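Local coordinates for protein purine nucleoside phosphorylase (Grouper iridovirus, PDB 3KHS) that probably splits purine nucleosides such as inosine and guanosine with phosphate, yielding the free base and ribose 1-phosphate for purine salvage, at residues Asp5-Thr10 with Ala93-Arg98; Ile20-Gly25 with Lys101-Lys106; Ile43-Ser48 with Leu65-Val70; Asp164-Lys169 with Gly229-Ala234. One frame throughout, in Å; residues are numbered along the deposited sequence.

In the fold
Contacts 1 and 2 share helix 95-102: contact 1 packs its first turns against helix 3-15, and contact 2 packs its end against the entry to strand 24-28, with centres about 13 Å apart. Contact 3, at the strand pair 42-46 and 64-70, meets contact 2 where Leu103 CD1 lies 4.1 Å from Phe67 CE2. Contact 4 has its centre about 15 Å from that of contact 2, and a probable hydrogen bond of 2.9 Å from Arg231 N to Lys106 O joins the two. Contacts 3 and 4 do not touch, their nearest atoms being about 12 Å apart. Contacts 2, 3 and 4 all reach one mixed sheet.

Contact 1 of 4, residues Asp5-Thr10 with Ala93-Arg98; sequences DLAKET and ATFPMR
Leu6 meets Phe95 at the start of the interface, its CB 4.1 Å from Phe95 CE1, while the Leu6 carbonyl oxygen approaches the rim of the same ring at 3.8 Å from CZ. One residue on, Ala7 presents its backbone to that rim: Ala7 N is 3.6 Å from Phe95 CE1 and lies close to the ring plane, so the aromatic group enters edge-first against the helix surface. The Ala7 methyl points toward the partner helix and touches Arg98, with CB to CB at 3.8 Å; here the two backbones come within 5.8 Å, measured from Ala7 CA to Arg98 CA. Thr10 completes the row. Its OG1 stands 3.7 Å from Phe95 CZ, again at the edge, but its hydrogen bonds go to Pro51 O and Asn52 ND2, which bind the hydroxyl beside the ring. Phe95 reaches all three residues because its CG is anti to the backbone N (chi1 179°), carrying the ring out from its helix. Beyond CB, Arg98 turns away from Ala7: its NH1 donates to Thr94 OG1 at 3.0 Å (145°), and NH2 bonds Pro143 O. No hydrogen bond spans the segments. The geometry is that of plain helix-helix packing, an aromatic edge and an alanine methyl seating helix 3-15 on the first turns of helix 95-102 in this alpha/beta phosphorylase fold.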
# COMPACT_ATOMS: atom_id res chain seq x y z
N ASP B 5 5.01 -12.83 23.04
CA ASP B 5 4.68 -13.25 24.40
C ASP B 5 3.28 -13.87 24.43
O ASP B 5 3.06 -14.87 25.11
CB ASP B 5 4.74 -12.08 25.39
CG ASP B 5 6.14 -11.74 25.80
OD1 ASP B 5 6.91 -12.67 26.15
OD2 ASP B 5 6.48 -10.54 25.79
N LEU B 6 2.34 -13.29 23.69
CA LEU B 6 0.99 -13.83 23.65
C LEU B 6 0.97 -15.16 22.91
O LEU B 6 0.18 -16.07 23.23
CB LEU B 6 0.05 -12.80 23.01
CG LEU B 6 -0.04 -11.52 23.85
CD1 LEU B 6 -0.79 -10.43 23.13
CD2 LEU B 6 -0.73 -11.84 25.18
N ALA B 7 1.84 -15.30 21.91
CA ALA B 7 1.93 -16.54 21.14
C ALA B 7 2.41 -17.65 22.06
O ALA B 7 1.88 -18.76 22.02
CB ALA B 7 2.90 -16.39 19.98
N LYS B 8 3.42 -17.36 22.88
CA LYS B 8 3.92 -18.34 23.83
C LYS B 8 2.82 -18.78 24.80
O LYS B 8 2.70 -19.97 25.11
CB LYS B 8 5.11 -17.77 24.58
CG LYS B 8 6.35 -17.68 23.72
CD LYS B 8 7.47 -17.02 24.46
CE LYS B 8 8.62 -16.71 23.53
NZ LYS B 8 9.59 -15.76 24.17
N GLU B 9 2.03 -17.83 25.28
CA GLU B 9 0.95 -18.12 26.20
C GLU B 9 -0.06 -19.02 25.50
O GLU B 9 -0.45 -20.06 26.04
CB GLU B 9 0.30 -16.82 26.68
CG GLU B 9 -1.15 -16.95 27.17
CD GLU B 9 -1.79 -15.61 27.53
OE1 GLU B 9 -1.91 -14.72 26.65
OE2 GLU B 9 -2.16 -15.45 28.72
N THR B 10 -0.46 -18.63 24.30
CA THR B 10 -1.40 -19.43 23.53
C THR B 10 -0.84 -20.83 23.33
O THR B 10 -1.56 -21.81 23.44
CB THR B 10 -1.66 -18.77 22.17
OG1 THR B 10 -2.47 -17.61 22.36
CG2 THR B 10 -2.35 -19.73 21.23
N ALA B 93 -3.23 -11.37 11.39
CA ALA B 93 -3.50 -12.54 10.54
C ALA B 93 -2.35 -13.52 10.54
O ALA B 93 -2.50 -14.65 10.12
CB ALA B 93 -3.80 -12.12 9.07
N THR B 94 -1.19 -13.08 11.00
CA THR B 94 -0.05 -13.98 11.01
C THR B 94 0.30 -14.42 12.43
O THR B 94 1.40 -14.94 12.68
CB THR B 94 1.22 -13.34 10.34
OG1 THR B 94 1.57 -12.13 11.02
CG2 THR B 94 0.96 -13.07 8.88
N PHE B 95 -0.64 -14.23 13.35
CA PHE B 95 -0.44 -14.61 14.75
C PHE B 95 -0.31 -16.13 14.87
O PHE B 95 0.49 -16.64 15.65
CB PHE B 95 -1.61 -14.11 15.63
CG PHE B 95 -1.49 -14.50 17.07
CD1 PHE B 95 -0.49 -13.95 17.87
CD2 PHE B 95 -2.33 -15.46 17.61
CE1 PHE B 95 -0.31 -14.35 19.19
CE2 PHE B 95 -2.18 -15.87 18.92
CZ PHE B 95 -1.17 -15.32 19.72
N PRO B 96 -1.10 -16.89 14.10
CA PRO B 96 -0.99 -18.35 14.19
C PRO B 96 0.41 -18.85 13.80
O PRO B 96 0.86 -19.89 14.28
CB PRO B 96 -2.10 -18.85 13.26
CG PRO B 96 -3.14 -17.74 13.33
CD PRO B 96 -2.26 -16.49 13.27
N MET B 97 1.12 -18.12 12.94
CA MET B 97 2.47 -18.54 12.57
C MET B 97 3.41 -18.36 13.76
O MET B 97 4.36 -19.13 13.94
CB MET B 97 3.05 -17.73 11.40
CG MET B 97 2.57 -18.15 10.02
SD MET B 97 2.83 -19.86 9.63
CE MET B 97 1.18 -20.55 9.97
N ARG B 98 3.17 -17.31 14.55
CA ARG B 98 4.00 -17.08 15.71
C ARG B 98 3.68 -18.20 16.72
O ARG B 98 4.57 -18.71 17.39
CB ARG B 98 3.73 -15.69 16.29
CG ARG B 98 4.22 -14.57 15.38
CD ARG B 98 4.08 -13.18 16.02
NE ARG B 98 4.65 -12.12 15.17
CZ ARG B 98 4.04 -11.61 14.09
NH1 ARG B 98 2.86 -12.06 13.72
NH2 ARG B 98 4.63 -10.66 13.37

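Contact 2 of 4, residues Ile20-Gly25 with Lys101-Lys106; sequences IRPVLG and KALGVK
A Schellman motif closes helix 95-102 at Gly104, and Arg21, Pro22 and Val23 pack along it as both segments lead into parallel neighbours, strands 24-28 and 107-116. Strand 73-79, helix 95-102 and strand 107-116 form a beta-alpha-beta crossover that passes over strand 24-28, so the contact lies where the crossover returns to the sheet. The evidence for close pairing is one short backbone bond: Lys106 N donates to Val23 O at 2.7 Å and 175°, although the donor stands 34° out of the carbonyl plane. The same oxygen receives a CA-H contact from Val105. With CG1 of Val105 anti to its own backbone N (chi1 177°), that methyl is carried to 3.4 Å from Gly25 N, over backbone that bears no side chain. Nearer the helix end, the Pro22 ring meets Leu103 at about a right angle, CG to CD1 at 3.9 Å. Arg21, whose chain bends at chi3, brings its guanidinium flat over Leu103 O, which sits 3.4 Å from CZ and above the centre of the plane. Its NH2 also makes a weak bond, 3.0 Å long and strongly bent, with Ala102 O; the stronger partner of that nitrogen is Asn15 OD1 of helix 3-15. The chemistry thus divides: apolar groups and one straight backbone hydrogen bond tie the strand entrances together, whereas the guanidinium, with Leu103 O over its face and Ala102 O weakly bonded, probably gains from the partial negative charge at the C-terminal end of the helix.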
# COMPACT_ATOMS: atom_id res chain seq x y z
N ILE B 20 2.67 -35.04 22.40
CA ILE B 20 3.87 -34.77 21.61
C ILE B 20 3.72 -33.39 20.96
O ILE B 20 2.70 -33.10 20.35
CB ILE B 20 4.06 -35.83 20.49
CG1 ILE B 20 3.51 -37.19 20.95
CG2 ILE B 20 5.55 -35.96 20.15
CD1 ILE B 20 3.61 -38.28 19.91
N ARG B 21 4.74 -32.55 21.11
CA ARG B 21 4.67 -31.25 20.51
C ARG B 21 4.81 -31.44 19.00
O ARG B 21 5.59 -32.27 18.55
CB ARG B 21 5.80 -30.35 21.03
CG ARG B 21 5.79 -30.15 22.54
CD ARG B 21 6.71 -29.01 22.93
NE ARG B 21 5.99 -27.75 23.06
CZ ARG B 21 6.56 -26.54 23.02
NH1 ARG B 21 7.87 -26.42 22.85
NH2 ARG B 21 5.82 -25.44 23.17
N PRO B 22 4.02 -30.71 18.21
CA PRO B 22 4.07 -30.82 16.76
C PRO B 22 5.41 -30.30 16.24
O PRO B 22 5.96 -29.35 16.78
CB PRO B 22 2.91 -29.94 16.32
CG PRO B 22 2.88 -28.89 17.39
CD PRO B 22 2.99 -29.73 18.62
N VAL B 23 5.95 -30.95 15.22
CA VAL B 23 7.23 -30.53 14.65
C VAL B 23 7.00 -29.98 13.23
O VAL B 23 7.82 -29.21 12.68
CB VAL B 23 8.25 -31.71 14.61
CG1 VAL B 23 7.67 -32.89 13.84
CG2 VAL B 23 9.55 -31.24 13.96
N LEU B 24 5.89 -30.39 12.63
CA LEU B 24 5.53 -29.92 11.30
C LEU B 24 4.16 -29.25 11.33
O LEU B 24 3.21 -29.75 11.96
CB LEU B 24 5.49 -31.06 10.28
CG LEU B 24 4.97 -30.55 8.92
CD1 LEU B 24 6.06 -30.67 7.89
CD2 LEU B 24 3.76 -31.32 8.52
N GLY B 25 4.04 -28.13 10.65
CA GLY B 25 2.77 -27.42 10.61
C GLY B 25 2.15 -27.37 9.22
O GLY B 25 2.84 -27.36 8.20
N LYS B 101 5.48 -21.38 15.80
CA LYS B 101 6.86 -21.33 16.26
C LYS B 101 6.95 -21.66 17.75
O LYS B 101 7.77 -22.48 18.16
CB LYS B 101 7.46 -19.95 16.02
CG LYS B 101 8.91 -19.80 16.49
CD LYS B 101 9.20 -18.37 16.87
CE LYS B 101 10.69 -18.03 16.77
NZ LYS B 101 11.53 -19.10 17.33
N ALA B 102 6.12 -21.00 18.54
CA ALA B 102 6.08 -21.19 19.98
C ALA B 102 5.79 -22.64 20.35
O ALA B 102 6.13 -23.07 21.44
CB ALA B 102 5.02 -20.28 20.60
N LEU B 103 5.14 -23.37 19.45
CA LEU B 103 4.80 -24.77 19.67
C LEU B 103 5.99 -25.67 19.36
O LEU B 103 5.96 -26.86 19.66
CB LEU B 103 3.66 -25.21 18.75
CG LEU B 103 2.23 -24.84 19.05
CD1 LEU B 103 1.36 -25.32 17.91
CD2 LEU B 103 1.79 -25.48 20.34
N GLY B 104 7.01 -25.10 18.73
CA GLY B 104 8.18 -25.89 18.37
C GLY B 104 8.17 -26.39 16.93
O GLY B 104 9.00 -27.24 16.57
N VAL B 105 7.26 -25.88 16.10
CA VAL B 105 7.22 -26.32 14.71
C VAL B 105 8.49 -25.90 13.99
O VAL B 105 9.00 -24.81 14.19
CB VAL B 105 6.01 -25.78 13.94
CG1 VAL B 105 6.10 -26.23 12.49
CG2 VAL B 105 4.72 -26.30 14.54
N LYS B 106 9.01 -26.79 13.16
CA LYS B 106 10.23 -26.50 12.42
C LYS B 106 9.99 -26.31 10.94
O LYS B 106 10.72 -25.58 10.28
CB LYS B 106 11.28 -27.60 12.69
CG LYS B 106 11.89 -27.46 14.07
CD LYS B 106 12.70 -28.69 14.43
CE LYS B 106 13.34 -28.58 15.82
NZ LYS B 106 14.24 -29.76 16.11

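Contact 3 of 4, residues Ile43-Ser48 with Leu65-Val70; sequences ITVAYS and LIFGSV
Ile43 O is approached by three groups of the opposite strand. Phe67 N donates to it at 2.9 Å and 177°, nearly along the C=O axis; Ile66 CA adds a CA-H contact at 3.6 Å; and the Phe67 ring comes up in plane, edge-first, with CD1 3.9 Å away. Ile43 N answers Phe67 O, completing a hydrogen-bonded pair. Two residues along, Val45 and Leu65 form a second such pair: Val45 N meets Leu65 O almost head-on, whereas Leu65 N reaches Val45 O at 2.9 Å from 34° outside the carbonyl plane. Between them, Thr44 and Ile66 make the non-hydrogen-bonded pair, their side chains lying alongside and pointing the same way, OG1 to CG1 at 4.1 Å. This is a regular antiparallel strand pair, with segment axes 4.9 Å apart and directions 167° apart; strand 64-70 is also paired with strand 73-79, so strand 42-46 is a further step outward in the mixed sheet. Val45, Leu65 and Phe67 share the face that helix 3-15 covers through Trp13 and Leu14. On it, Val45 CG2 sits obliquely to the Phe67 ring, 4.2 Å from CE1. Past the strand, Tyr47 opens a 3-10 turn and crosses Leu65 at about a right angle: Leu65 CB lies at the edge of the tyrosine ring, 3.9 Å from CE1. The phenol is fixed at its far end by a hydrogen bond between Tyr47 OH and Gly80 O, and its ring also meets that of Phe53.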
# COMPACT_ATOMS: atom_id res chain seq x y z
N ILE B 43 -6.45 -34.61 17.97
CA ILE B 43 -7.14 -33.81 18.95
C ILE B 43 -7.54 -32.58 18.14
O ILE B 43 -6.75 -32.07 17.34
CB ILE B 43 -6.21 -33.41 20.10
CG1 ILE B 43 -5.74 -34.67 20.83
CG2 ILE B 43 -6.92 -32.47 21.06
CD1 ILE B 43 -6.89 -35.55 21.29
N THR B 44 -8.77 -32.11 18.33
CA THR B 44 -9.22 -30.94 17.60
C THR B 44 -9.62 -29.80 18.51
O THR B 44 -10.35 -30.00 19.48
CB THR B 44 -10.41 -31.31 16.69
OG1 THR B 44 -9.97 -32.28 15.73
CG2 THR B 44 -10.95 -30.06 15.98
N VAL B 45 -9.13 -28.60 18.20
CA VAL B 45 -9.44 -27.43 18.99
C VAL B 45 -9.97 -26.32 18.10
O VAL B 45 -9.24 -25.80 17.26
CB VAL B 45 -8.20 -26.94 19.75
CG1 VAL B 45 -8.59 -25.92 20.77
CG2 VAL B 45 -7.50 -28.13 20.41
N ALA B 46 -11.24 -25.95 18.27
CA ALA B 46 -11.86 -24.90 17.48
C ALA B 46 -11.09 -23.61 17.71
O ALA B 46 -10.62 -23.35 18.84
CB ALA B 46 -13.27 -24.71 17.91
N TYR B 47 -10.97 -22.79 16.66
CA TYR B 47 -10.26 -21.51 16.80
C TYR B 47 -10.93 -20.65 17.88
O TYR B 47 -10.28 -19.93 18.64
CB TYR B 47 -10.25 -20.72 15.48
CG TYR B 47 -9.30 -21.25 14.43
CD1 TYR B 47 -8.35 -22.22 14.74
CD2 TYR B 47 -9.38 -20.79 13.10
CE1 TYR B 47 -7.50 -22.73 13.77
CE2 TYR B 47 -8.54 -21.30 12.12
CZ TYR B 47 -7.59 -22.28 12.46
OH TYR B 47 -6.74 -22.80 11.50
N SER B 48 -12.25 -20.73 17.94
CA SER B 48 -13.04 -19.96 18.88
C SER B 48 -12.70 -20.18 20.35
O SER B 48 -12.94 -19.31 21.19
CB SER B 48 -14.52 -20.25 18.64
OG SER B 48 -14.78 -21.63 18.79
N LEU B 65 -8.02 -26.10 14.69
CA LEU B 65 -6.61 -26.48 14.72
C LEU B 65 -6.61 -27.98 15.04
O LEU B 65 -7.23 -28.41 16.01
CB LEU B 65 -5.91 -25.68 15.81
CG LEU B 65 -4.42 -25.40 15.76
CD1 LEU B 65 -4.05 -24.84 14.41
CD2 LEU B 65 -4.04 -24.42 16.89
N ILE B 66 -5.91 -28.77 14.24
CA ILE B 66 -5.87 -30.22 14.43
C ILE B 66 -4.48 -30.72 14.77
O ILE B 66 -3.52 -30.39 14.08
CB ILE B 66 -6.38 -30.95 13.16
CG1 ILE B 66 -7.77 -30.46 12.79
CG2 ILE B 66 -6.45 -32.45 13.39
CD1 ILE B 66 -8.42 -31.26 11.69
N PHE B 67 -4.37 -31.50 15.84
CA PHE B 67 -3.07 -32.06 16.23
C PHE B 67 -3.11 -33.55 16.02
O PHE B 67 -4.04 -34.21 16.49
CB PHE B 67 -2.73 -31.79 17.69
CG PHE B 67 -2.65 -30.35 18.03
CD1 PHE B 67 -3.81 -29.62 18.27
CD2 PHE B 67 -1.42 -29.71 18.08
CE1 PHE B 67 -3.74 -28.28 18.55
CE2 PHE B 67 -1.34 -28.35 18.36
CZ PHE B 67 -2.50 -27.63 18.59
N GLY B 68 -2.10 -34.07 15.34
CA GLY B 68 -2.07 -35.49 15.07
C GLY B 68 -0.86 -35.85 14.25
O GLY B 68 -0.03 -35.00 13.92
N SER B 69 -0.75 -37.12 13.89
CA SER B 69 0.40 -37.57 13.13
C SER B 69 0.06 -37.98 11.71
O SER B 69 -1.07 -38.36 11.39
CB SER B 69 1.06 -38.77 13.80
OG SER B 69 0.31 -39.94 13.51
N VAL B 70 1.07 -37.90 10.86
CA VAL B 70 0.97 -38.29 9.46
C VAL B 70 2.31 -38.91 9.15
O VAL B 70 3.36 -38.30 9.41
CB VAL B 70 0.76 -37.09 8.51
CG1 VAL B 70 0.73 -37.58 7.07
CG2 VAL B 70 -0.54 -36.35 8.84

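Contact 4 of 4, residues Asp164-Lys169 with Gly229-Ala234; sequences DKTLRK and GMRCLA
Leu167 and Leu233 make the tight, buried part of the contact, with CB to CB at 4.0 Å. Leu167 also sends CD1 to 3.9 Å from Arg231 CB, filling the angle between helix and strand. Toward the partly exposed side, packing gives way to polar bonds. The Asp164 carboxylate is held side-on by two nitrogens of Arg231, one for each oxygen: NE to OD1 at 3.1 Å, nearly straight, and NH2 to OD2 at 2.8 Å. Both arrive from above the carboxylate plane, which is turned 74° from the guanidinium. OD2 has a second donor, Leu167 N at 3.0 Å, received on the anti lone pair; Asp164 is thereby the N-cap of helix 165-178. Its CG is anti to the backbone N (chi1 -161°), which lets one carboxylate serve both the helix end and the salt bridge, and the charge would probably be steadied by both. Looser contacts border this pair: Thr166 CB is 3.8 Å from Arg231 NH2 near the guanidinium plane, and the bond from Asp164 N to Cys232 O is weak. A water 2.6 Å from Cys232 O also reaches Asp164 O, bridging the same place. Arg231 NH1 pairs with Glu282. The axes of segments 165-169 and 231-234 cross at -37° where helix 165-178 meets strand 231-241; Leu167 touches Ile107 of the adjoining strand 107-116 and Ile279 of helix 257-279, and Leu233 touches Val275 of that helix.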
# COMPACT_ATOMS: atom_id res chain seq x y z
N ASP B 164 12.14 -22.80 1.03
CA ASP B 164 13.18 -23.82 1.12
C ASP B 164 13.40 -24.61 -0.18
O ASP B 164 12.51 -25.34 -0.64
CB ASP B 164 12.83 -24.76 2.26
CG ASP B 164 14.00 -25.55 2.74
OD1 ASP B 164 14.86 -24.97 3.44
OD2 ASP B 164 14.06 -26.73 2.39
N LYS B 165 14.59 -24.49 -0.76
CA LYS B 165 14.89 -25.18 -2.00
C LYS B 165 14.73 -26.69 -1.90
O LYS B 165 14.24 -27.33 -2.83
CB LYS B 165 16.29 -24.80 -2.48
CG LYS B 165 16.46 -23.30 -2.48
CD LYS B 165 17.71 -22.82 -3.17
CE LYS B 165 17.88 -21.32 -2.97
NZ LYS B 165 19.01 -20.80 -3.78
N THR B 166 15.11 -27.25 -0.75
CA THR B 166 14.98 -28.69 -0.53
C THR B 166 13.52 -29.12 -0.46
O THR B 166 13.12 -30.10 -1.08
CB THR B 166 15.67 -29.13 0.81
OG1 THR B 166 17.08 -28.86 0.71
CG2 THR B 166 15.44 -30.63 1.10
N LEU B 167 12.71 -28.40 0.32
CA LEU B 167 11.29 -28.77 0.42
C LEU B 167 10.63 -28.69 -0.95
O LEU B 167 9.74 -29.50 -1.26
CB LEU B 167 10.58 -27.87 1.42
CG LEU B 167 11.19 -27.94 2.82
CD1 LEU B 167 10.61 -26.85 3.64
CD2 LEU B 167 10.92 -29.29 3.46
N ARG B 168 11.06 -27.74 -1.78
CA ARG B 168 10.51 -27.62 -3.12
C ARG B 168 10.84 -28.89 -3.91
O ARG B 168 9.96 -29.47 -4.55
CB ARG B 168 11.08 -26.40 -3.83
CG ARG B 168 10.40 -25.14 -3.42
CD ARG B 168 11.36 -24.00 -3.44
NE ARG B 168 11.88 -23.79 -4.76
CZ ARG B 168 12.77 -22.85 -5.05
NH1 ARG B 168 13.22 -22.04 -4.11
NH2 ARG B 168 13.19 -22.73 -6.30
N LYS B 169 12.11 -29.31 -3.87
CA LYS B 169 12.52 -30.52 -4.59
C LYS B 169 11.65 -31.67 -4.16
O LYS B 169 11.17 -32.42 -4.99
CB LYS B 169 13.99 -30.86 -4.33
CG LYS B 169 14.95 -29.87 -4.98
CD LYS B 169 16.38 -30.21 -4.71
CE LYS B 169 17.31 -29.15 -5.27
NZ LYS B 169 18.65 -29.23 -4.59
N GLY B 229 12.49 -18.55 12.18
CA GLY B 229 13.35 -19.69 11.99
C GLY B 229 12.74 -20.96 11.42
O GLY B 229 13.37 -22.01 11.45
N MET B 230 11.52 -20.89 10.90
CA MET B 230 10.92 -22.11 10.36
C MET B 230 11.14 -22.19 8.86
O MET B 230 11.37 -21.17 8.20
CB MET B 230 9.42 -22.19 10.70
CG MET B 230 9.10 -22.41 12.18
SD MET B 230 7.33 -22.28 12.60
CE MET B 230 7.05 -20.57 12.10
N ARG B 231 11.09 -23.40 8.33
CA ARG B 231 11.28 -23.61 6.91
C ARG B 231 9.91 -23.69 6.26
O ARG B 231 8.99 -24.30 6.80
CB ARG B 231 12.08 -24.90 6.68
CG ARG B 231 13.48 -24.84 7.26
CD ARG B 231 14.10 -26.21 7.30
NE ARG B 231 14.49 -26.69 5.98
CZ ARG B 231 14.64 -27.98 5.69
NH1 ARG B 231 14.43 -28.90 6.62
NH2 ARG B 231 15.00 -28.35 4.47
N CYS B 232 9.78 -23.06 5.09
CA CYS B 232 8.50 -23.03 4.39
C CYS B 232 8.39 -23.67 3.02
O CYS B 232 9.30 -23.63 2.21
CB CYS B 232 8.05 -21.58 4.23
SG CYS B 232 8.05 -20.68 5.76
N LEU B 233 7.22 -24.25 2.79
CA LEU B 233 6.87 -24.84 1.52
C LEU B 233 5.43 -24.37 1.31
O LEU B 233 4.60 -24.45 2.21
CB LEU B 233 6.91 -26.34 1.59
CG LEU B 233 6.12 -26.99 0.45
CD1 LEU B 233 6.78 -26.62 -0.89
CD2 LEU B 233 6.04 -28.52 0.67
N ALA B 234 5.15 -23.86 0.12
CA ALA B 234 3.79 -23.41 -0.19
C ALA B 234 3.40 -23.93 -1.56
O ALA B 234 4.19 -23.86 -2.50
CB ALA B 234 3.74 -21.90 -0.16
O HOH W 1 9.60 -24.66 -0.11